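Local coordinates for ADP-ribosylating toxin CARDS (PDB 4TLV), which transfers the ADP-ribosyl group of NAD(+) to target proteins and causes vacuoles in mammalian cells, acting as the main virulence factor of Mycoplasma pneumoniae, at residues A[89-94]-A[133-138]. Numbering follows the deposited sequence.
Sequences FYNARA and REWFTD. With ACT (acetate ion), chain N.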
ATOM      1  N   PHE A  89      -4.117 -18.570  -5.461  1.00 11.10           N
ATOM      2  CA  PHE A  89      -4.083 -17.273  -4.778  1.00  8.68           C
ATOM      3  C   PHE A  89      -3.735 -16.160  -5.784  1.00  9.19           C
ATOM      4  O   PHE A  89      -2.711 -16.235  -6.454  1.00  8.32           O
ATOM      5  CB  PHE A  89      -2.999 -17.260  -3.697  1.00  9.20           C
ATOM      6  CG  PHE A  89      -3.278 -18.130  -2.501  1.00  9.35           C
ATOM      7  CD1 PHE A  89      -3.416 -19.511  -2.631  1.00 10.37           C
ATOM      8  CD2 PHE A  89      -3.313 -17.569  -1.230  1.00 10.04           C
ATOM      9  CE1 PHE A  89      -3.623 -20.315  -1.509  1.00 12.50           C
ATOM     10  CE2 PHE A  89      -3.529 -18.361  -0.100  1.00 12.42           C
ATOM     11  CZ  PHE A  89      -3.674 -19.730  -0.240  1.00 10.28           C
ATOM     12  N   TYR A  90      -4.561 -15.118  -5.839  1.00  8.09           N
ATOM     13  CA  TYR A  90      -4.428 -14.038  -6.813  1.00  9.45           C
ATOM     14  C   TYR A  90      -4.411 -12.679  -6.150  1.00  8.58           C
ATOM     15  O   TYR A  90      -5.142 -12.445  -5.197  1.00  9.18           O
ATOM     16  CB  TYR A  90      -5.644 -14.049  -7.748  1.00  8.57           C
ATOM     17  CG  TYR A  90      -5.732 -15.330  -8.533  1.00  9.95           C
ATOM     18  CD1 TYR A  90      -6.379 -16.443  -8.007  1.00  9.20           C
ATOM     19  CD2 TYR A  90      -5.140 -15.433  -9.791  1.00  8.97           C
ATOM     20  CE1 TYR A  90      -6.432 -17.655  -8.720  1.00  8.98           C
ATOM     21  CE2 TYR A  90      -5.194 -16.628 -10.511  1.00 11.47           C
ATOM     22  CZ  TYR A  90      -5.845 -17.724  -9.975  1.00 10.89           C
ATOM     23  OH  TYR A  90      -5.907 -18.895 -10.699  1.00 13.16           O
ATOM     24  N   ASN A  91      -3.627 -11.762  -6.697  1.00  8.97           N
ATOM     25  CA  ASN A  91      -3.578 -10.402  -6.142  1.00  9.93           C
ATOM     26  C   ASN A  91      -4.757  -9.515  -6.585  1.00 10.95           C
ATOM     27  O   ASN A  91      -5.004  -9.341  -7.789  1.00  9.88           O
ATOM     28  CB  ASN A  91      -2.252  -9.722  -6.498  1.00  9.28           C
ATOM     29  CG  ASN A  91      -2.114  -8.365  -5.828  1.00 10.39           C
ATOM     30  OD1 ASN A  91      -2.427  -7.354  -6.420  1.00 11.35           O
ATOM     31  ND2 ASN A  91      -1.685  -8.356  -4.557  1.00  9.84           N
ATOM     32  N   ALA A  92      -5.479  -8.946  -5.617  1.00  8.31           N
ATOM     33  CA  ALA A  92      -6.658  -8.146  -5.946  1.00  9.52           C
ATOM     34  C   ALA A  92      -6.277  -6.910  -6.760  1.00 12.30           C
ATOM     35  O   ALA A  92      -6.899  -6.621  -7.798  1.00  9.87           O
ATOM     36  CB  ALA A  92      -7.443  -7.755  -4.669  1.00  8.89           C
ATOM     37  N   ARG A  93      -5.259  -6.171  -6.316  1.00  8.73           N
ATOM     38  CA  ARG A  93      -4.889  -4.947  -7.056  1.00 11.31           C
ATOM     39  C   ARG A  93      -4.467  -5.226  -8.516  1.00  9.57           C
ATOM     40  O   ARG A  93      -4.937  -4.552  -9.437  1.00 11.44           O
ATOM     41  CB  ARG A  93      -3.808  -4.126  -6.321  1.00 12.13           C
ATOM     42  CG  ARG A  93      -4.388  -3.189  -5.221  1.00 13.28           C
ATOM     43  CD  ARG A  93      -4.589  -1.740  -5.735  1.00 12.73           C
ATOM     44  NE  ARG A  93      -3.287  -1.157  -6.019  1.00 16.76           N
ATOM     45  CZ  ARG A  93      -2.824  -0.856  -7.228  1.00 20.32           C
ATOM     46  NH1 ARG A  93      -3.588  -1.012  -8.302  1.00 17.95           N
ATOM     47  NH2 ARG A  93      -1.588  -0.384  -7.351  1.00 17.35           N
ATOM     48  N   ALA A  94      -3.602  -6.219  -8.724  1.00 10.17           N
ATOM     49  CA  ALA A  94      -3.120  -6.521 -10.063  1.00  9.26           C
ATOM     50  C   ALA A  94      -4.281  -6.998 -10.940  1.00 10.47           C
ATOM     51  O   ALA A  94      -4.347  -6.696 -12.138  1.00 10.81           O
ATOM     52  CB  ALA A  94      -2.014  -7.590 -10.006  1.00 11.37           C
ATOM     53  N   ARG A 133      -3.689  -5.023   1.003  1.00  9.71           N
ATOM     54  CA  ARG A 133      -2.720  -5.906   0.358  1.00 10.87           C
ATOM     55  C   ARG A 133      -3.357  -7.259   0.073  1.00 10.88           C
ATOM     56  O   ARG A 133      -2.739  -8.297   0.307  1.00  8.76           O
ATOM     57  CB  ARG A 133      -1.480  -6.097   1.253  1.00 12.22           C
ATOM     58  CG  ARG A 133      -0.735  -4.798   1.582  1.00 14.67           C
ATOM     59  CD  ARG A 133       0.250  -4.387   0.489  1.00 22.63           C
ATOM     60  NE  ARG A 133       1.388  -5.317   0.316  1.00 18.05           N
ATOM     61  CZ  ARG A 133       2.523  -5.278   1.017  1.00 20.22           C
ATOM     62  NH1 ARG A 133       2.707  -4.379   1.993  1.00 21.76           N
ATOM     63  NH2 ARG A 133       3.491  -6.153   0.749  1.00 25.65           N
ATOM     64  N   GLU A 134      -4.592  -7.255  -0.429  1.00 10.55           N
ATOM     65  CA  GLU A 134      -5.375  -8.498  -0.517  1.00  8.53           C
ATOM     66  C   GLU A 134      -4.912  -9.461  -1.601  1.00  8.84           C
ATOM     67  O   GLU A 134      -4.730  -9.084  -2.751  1.00  8.58           O
ATOM     68  CB  GLU A 134      -6.884  -8.239  -0.707  1.00  9.12           C
ATOM     69  CG  GLU A 134      -7.667  -9.569  -0.854  1.00 12.63           C
ATOM     70  CD  GLU A 134      -9.177  -9.412  -0.891  1.00 14.41           C
ATOM     71  OE1 GLU A 134      -9.675  -8.267  -0.974  1.00 15.77           O
ATOM     72  OE2 GLU A 134      -9.862 -10.456  -0.847  1.00 15.93           O
ATOM     73  N   TRP A 135      -4.715 -10.709  -1.205  1.00 10.13           N
ATOM     74  CA  TRP A 135      -4.619 -11.820  -2.149  1.00  9.33           C
ATOM     75  C   TRP A 135      -5.864 -12.643  -1.848  1.00 11.08           C
ATOM     76  O   TRP A 135      -6.120 -12.983  -0.688  1.00 12.23           O
ATOM     77  CB  TRP A 135      -3.356 -12.643  -1.878  1.00  8.01           C
ATOM     78  CG  TRP A 135      -2.106 -11.975  -2.367  1.00  9.15           C
ATOM     79  CD1 TRP A 135      -1.425 -10.969  -1.761  1.00 11.71           C
ATOM     80  CD2 TRP A 135      -1.403 -12.269  -3.584  1.00 11.84           C
ATOM     81  NE1 TRP A 135      -0.330 -10.611  -2.521  1.00  8.77           N
ATOM     82  CE2 TRP A 135      -0.296 -11.401  -3.641  1.00 10.97           C
ATOM     83  CE3 TRP A 135      -1.601 -13.195  -4.625  1.00 10.36           C
ATOM     84  CZ2 TRP A 135       0.619 -11.425  -4.697  1.00 15.18           C
ATOM     85  CZ3 TRP A 135      -0.708 -13.207  -5.673  1.00 12.13           C
ATOM     86  CH2 TRP A 135       0.402 -12.325  -5.701  1.00 10.56           C
ATOM     87  N   PHE A 136      -6.677 -12.905  -2.860  1.00  9.82           N
ATOM     88  CA  PHE A 136      -7.865 -13.711  -2.638  1.00  9.35           C
ATOM     89  C   PHE A 136      -7.643 -15.090  -3.224  1.00  9.60           C
ATOM     90  O   PHE A 136      -6.889 -15.243  -4.190  1.00 10.66           O
ATOM     91  CB  PHE A 136      -9.125 -13.044  -3.210  1.00  9.69           C
ATOM     92  CG  PHE A 136      -9.131 -12.892  -4.717  1.00 12.22           C
ATOM     93  CD1 PHE A 136      -8.536 -11.787  -5.321  1.00 10.37           C
ATOM     94  CD2 PHE A 136      -9.770 -13.830  -5.524  1.00 13.46           C
ATOM     95  CE1 PHE A 136      -8.553 -11.625  -6.700  1.00 10.77           C
ATOM     96  CE2 PHE A 136      -9.792 -13.666  -6.914  1.00 13.17           C
ATOM     97  CZ  PHE A 136      -9.184 -12.555  -7.493  1.00 12.13           C
ATOM     98  N   THR A 137      -8.281 -16.099  -2.631  1.00  9.64           N
ATOM     99  CA  THR A 137      -8.172 -17.450  -3.171  1.00  9.55           C
ATOM    100  C   THR A 137      -9.426 -17.732  -3.976  1.00 12.33           C
ATOM    101  O   THR A 137     -10.521 -17.255  -3.641  1.00 12.47           O
ATOM    102  CB  THR A 137      -8.007 -18.511  -2.080  1.00 14.16           C
ATOM    103  OG1 THR A 137      -9.182 -18.532  -1.265  1.00 13.36           O
ATOM    104  CG2 THR A 137      -6.792 -18.185  -1.205  1.00 13.64           C
ATOM    105  N   ASP A 138      -9.247 -18.470  -5.064  1.00 12.00           N
ATOM    106  CA  ASP A 138     -10.351 -18.821  -5.938  1.00 12.05           C
ATOM    107  C   ASP A 138     -10.854 -20.123  -5.340  1.00 11.62           C
ATOM    108  O   ASP A 138     -10.473 -21.218  -5.772  1.00 10.29           O
ATOM    109  CB  ASP A 138      -9.829 -19.004  -7.366  1.00 10.94           C
ATOM    110  CG  ASP A 138     -10.934 -19.096  -8.402  1.00 14.81           C
ATOM    111  OD1 ASP A 138     -12.132 -19.112  -8.021  1.00 11.99           O
ATOM    112  OD2 ASP A 138     -10.597 -19.147  -9.604  1.00 15.01           O
TER
HETATM  113  C   ACT N 608      -0.754   0.784 -10.996  0.65 20.21           C
HETATM  114  O   ACT N 608      -1.298   0.100 -10.102  0.65 22.05           O
HETATM  115  OXT ACT N 608      -1.239   0.693 -12.153  0.65 19.31           O
HETATM  116  CH3 ACT N 608       0.426   1.653 -10.681  0.65 15.76           C
HETATM  117  O   HOH W   1      -4.335  -6.314  -3.580  1.00 11.75           O
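Glu134 O is gripped twice. Ala92 N donates to Glu134 O at 3.0 Å, nearly straight at 173°, and a water donates to it as well. The same water accepts from Arg93 N, so the first turn of helix 92-104 is tied to strand 134-138. Asn91 caps that helix: its OD1 accepts from Ala94 N at 2.8 Å, in the carbonyl plane. The strand register sets Asn91 CB 3.6 Å from the centroid of the Trp135 six-membered ring, over the face. Chi1 of -175° swings the amide so that ND2 lies over the same face nearer the rim, while OD1 meets Ala94 N. ND2 and Trp135 NE1 are both donors and do not bond each other; NE1 donates to Glu54 OE1. Tyr90 and Phe136 form the antiparallel hydrogen-bonded pair, with Phe136 N to Tyr90 O at 2.8 Å and Tyr90 N to Phe136 O at 2.9 Å. On their side of the sheet, Tyr90 CB sits over a face of the Phe136 ring. On the Trp135 side, Thr137 CG2 lies 3.4 Å from the Phe89 ring centroid. Strand 49-53 completes this three-stranded sheet of the mono-ADP-ribosyltransferase domain. The cap thus fixes the first helical turn, while Ala92 N and the water tie it to Glu134 O.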